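Local coordinates for response regulator receiver domain protein (CheY) (Rhodospirillum rubrum, PDB 3HEB) that probably serves as a phosphorylation-controlled switch in two-component signalling, accepting a phosphoryl group from a partner kinase, at residues 76-81 and 108-113. Numbering follows the deposited sequence.
Sequences DILKLV and YDLGAN
In the CheY-like receiver fold, Leu78 of helix 74-83 packs against the turn 110-112, where the chain leaves helix 101-109 and heads for strand 114-117. The two backbones come closest at Lys79 and Leu110, whose CA atoms lie 5.7 Å apart. On the helix side Leu78 carries most of the contact, its CG swung anti to the backbone N (chi1 -162°) and its two methyls dividing the turn between them. CD1 meets apolar carbon on two residues, Leu110 CB at 3.6 Å and Ala112 CB at 4.0 Å. CD2 rests on the backbone, 3.5 Å from Leu110 O and 3.7 Å from Ala112 N, and also touches the carbonyl carbon of Gly111. That backbone is shaped by a Schellman motif: Gly111, at a positive phi of 109°, ends the helical run, and its N bonds back to Tyr108 O at 2.8 Å. Those backbone angles leave no room for a CB beside Leu110 O, and the glycine presents only backbone to Leu78. On the more exposed side, the chain of Lys79 bends at chi3 (-74°), and its CE lies 3.6 Å from Leu110 CD1, the two side chains crossing at a slant. An alanine in place of Leu78 would probably take this apolar partner from Leu110 CB and Ala112 CB and open a gap between helix and turn. Leu78 also touches Cys107 of helix 101-109, which Ala112 meets as well, while Ala112 reaches Ile94 of the sheet strand 92-96. The next turn of helix 74-83 sets Val81 on Val92 of that same strand, and Ile77 and Leu80 pack on Leu43 of helix 39-47, so helix 74-83 lies between helices 39-47 and 101-109.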
loop_
_atom_site.group_PDB
_atom_site.type_symbol
_atom_site.label_atom_id
_atom_site.label_comp_id
_atom_site.label_asym_id
_atom_site.label_seq_id
_atom_site.Cartn_x
_atom_site.Cartn_y
_atom_site.Cartn_z
ATOM N N ASP A 76 17.834 1.793 0.887
ATOM C CA ASP A 76 18.278 2.670 1.956
ATOM C C ASP A 76 17.487 3.973 2.008
ATOM O O ASP A 76 17.356 4.583 3.067
ATOM C CB ASP A 76 19.774 2.924 1.821
ATOM C CG ASP A 76 20.581 1.681 2.132
ATOM O OD1 ASP A 76 20.384 1.112 3.224
ATOM O OD2 ASP A 76 21.401 1.265 1.297
ATOM N N ILE A 77 16.949 4.398 0.869
ATOM C CA ILE A 77 16.135 5.604 0.846
ATOM C C ILE A 77 14.874 5.251 1.639
ATOM O O ILE A 77 14.420 6.022 2.480
ATOM C CB ILE A 77 15.746 6.012 -0.607
ATOM C CG1 ILE A 77 16.996 6.456 -1.380
ATOM C CG2 ILE A 77 14.717 7.129 -0.574
ATOM C CD1 ILE A 77 16.730 6.930 -2.795
ATOM N N LEU A 78 14.342 4.060 1.371
ATOM C CA LEU A 78 13.144 3.530 2.026
ATOM C C LEU A 78 13.358 3.473 3.533
ATOM O O LEU A 78 12.505 3.904 4.306
ATOM C CB LEU A 78 12.857 2.111 1.512
ATOM C CG LEU A 78 11.496 1.420 1.666
ATOM C CD1 LEU A 78 11.723 -0.082 1.562
ATOM C CD2 LEU A 78 10.838 1.733 2.982
ATOM N N LYS A 79 14.500 2.925 3.944
ATOM C CA LYS A 79 14.815 2.801 5.358
ATOM C C LYS A 79 14.818 4.155 6.043
ATOM O O LYS A 79 14.281 4.303 7.136
ATOM C CB LYS A 79 16.178 2.126 5.550
ATOM C CG LYS A 79 16.651 2.109 6.996
ATOM C CD LYS A 79 17.871 1.208 7.211
ATOM C CE LYS A 79 17.484 -0.270 7.169
ATOM N NZ LYS A 79 18.629 -1.211 7.403
ATOM N N LEU A 80 15.424 5.142 5.390
ATOM C CA LEU A 80 15.511 6.495 5.939
ATOM C C LEU A 80 14.168 7.200 6.014
ATOM O O LEU A 80 13.899 7.927 6.966
ATOM C CB LEU A 80 16.473 7.339 5.101
ATOM C CG LEU A 80 17.933 6.882 5.045
ATOM C CD1 LEU A 80 18.735 7.878 4.225
ATOM C CD2 LEU A 80 18.511 6.786 6.458
ATOM N N VAL A 81 13.333 6.988 5.001
ATOM C CA VAL A 81 12.012 7.604 4.929
ATOM C C VAL A 81 11.064 7.066 5.989
ATOM O O VAL A 81 10.310 7.832 6.595
ATOM C CB VAL A 81 11.353 7.357 3.546
ATOM C CG1 VAL A 81 9.911 7.872 3.554
ATOM C CG2 VAL A 81 12.153 8.042 2.457
ATOM N N TYR A 108 9.121 -4.647 2.413
ATOM C CA TYR A 108 7.984 -4.586 3.308
ATOM C C TYR A 108 8.475 -4.515 4.762
ATOM O O TYR A 108 7.956 -3.734 5.557
ATOM C CB TYR A 108 7.066 -5.791 3.088
ATOM C CG TYR A 108 6.213 -5.673 1.842
ATOM C CD1 TYR A 108 6.481 -6.438 0.701
ATOM C CD2 TYR A 108 5.123 -4.806 1.808
ATOM C CE1 TYR A 108 5.671 -6.342 -0.443
ATOM C CE2 TYR A 108 4.314 -4.695 0.673
ATOM C CZ TYR A 108 4.589 -5.468 -0.445
ATOM O OH TYR A 108 3.779 -5.371 -1.555
ATOM N N ASP A 109 9.480 -5.315 5.109
ATOM C CA ASP A 109 9.998 -5.276 6.468
ATOM C C ASP A 109 10.525 -3.883 6.746
ATOM O O ASP A 109 10.358 -3.373 7.847
ATOM C CB ASP A 109 11.113 -6.304 6.678
ATOM C CG ASP A 109 10.601 -7.739 6.652
ATOM O OD1 ASP A 109 9.372 -7.955 6.815
ATOM O OD2 ASP A 109 11.435 -8.651 6.482
ATOM N N LEU A 110 11.150 -3.266 5.743
ATOM C CA LEU A 110 11.676 -1.908 5.888
ATOM C C LEU A 110 10.572 -0.855 5.915
ATOM O O LEU A 110 10.848 0.318 6.156
ATOM C CB LEU A 110 12.649 -1.565 4.755
ATOM C CG LEU A 110 14.166 -1.717 4.934
ATOM C CD1 LEU A 110 14.515 -2.094 6.380
ATOM C CD2 LEU A 110 14.685 -2.752 3.944
ATOM N N GLY A 111 9.336 -1.269 5.632
ATOM C CA GLY A 111 8.211 -0.341 5.668
ATOM C C GLY A 111 7.528 0.099 4.381
ATOM O O GLY A 111 6.667 0.980 4.419
ATOM N N ALA A 112 7.887 -0.486 3.248
ATOM C CA ALA A 112 7.254 -0.101 1.989
ATOM C C ALA A 112 5.766 -0.413 2.060
ATOM O O ALA A 112 5.370 -1.470 2.555
ATOM C CB ALA A 112 7.883 -0.854 0.832
ATOM N N ASN A 113 4.943 0.507 1.571
ATOM C CA ASN A 113 3.495 0.310 1.586
ATOM C C ASN A 113 3.069 -0.681 0.517
ATOM O O ASN A 113 2.155 -1.475 0.722
ATOM C CB ASN A 113 2.769 1.634 1.338
ATOM C CG ASN A 113 2.952 2.623 2.479
ATOM O OD1 ASN A 113 2.075 2.782 3.344
ATOM N ND2 ASN A 113 4.105 3.286 2.496
#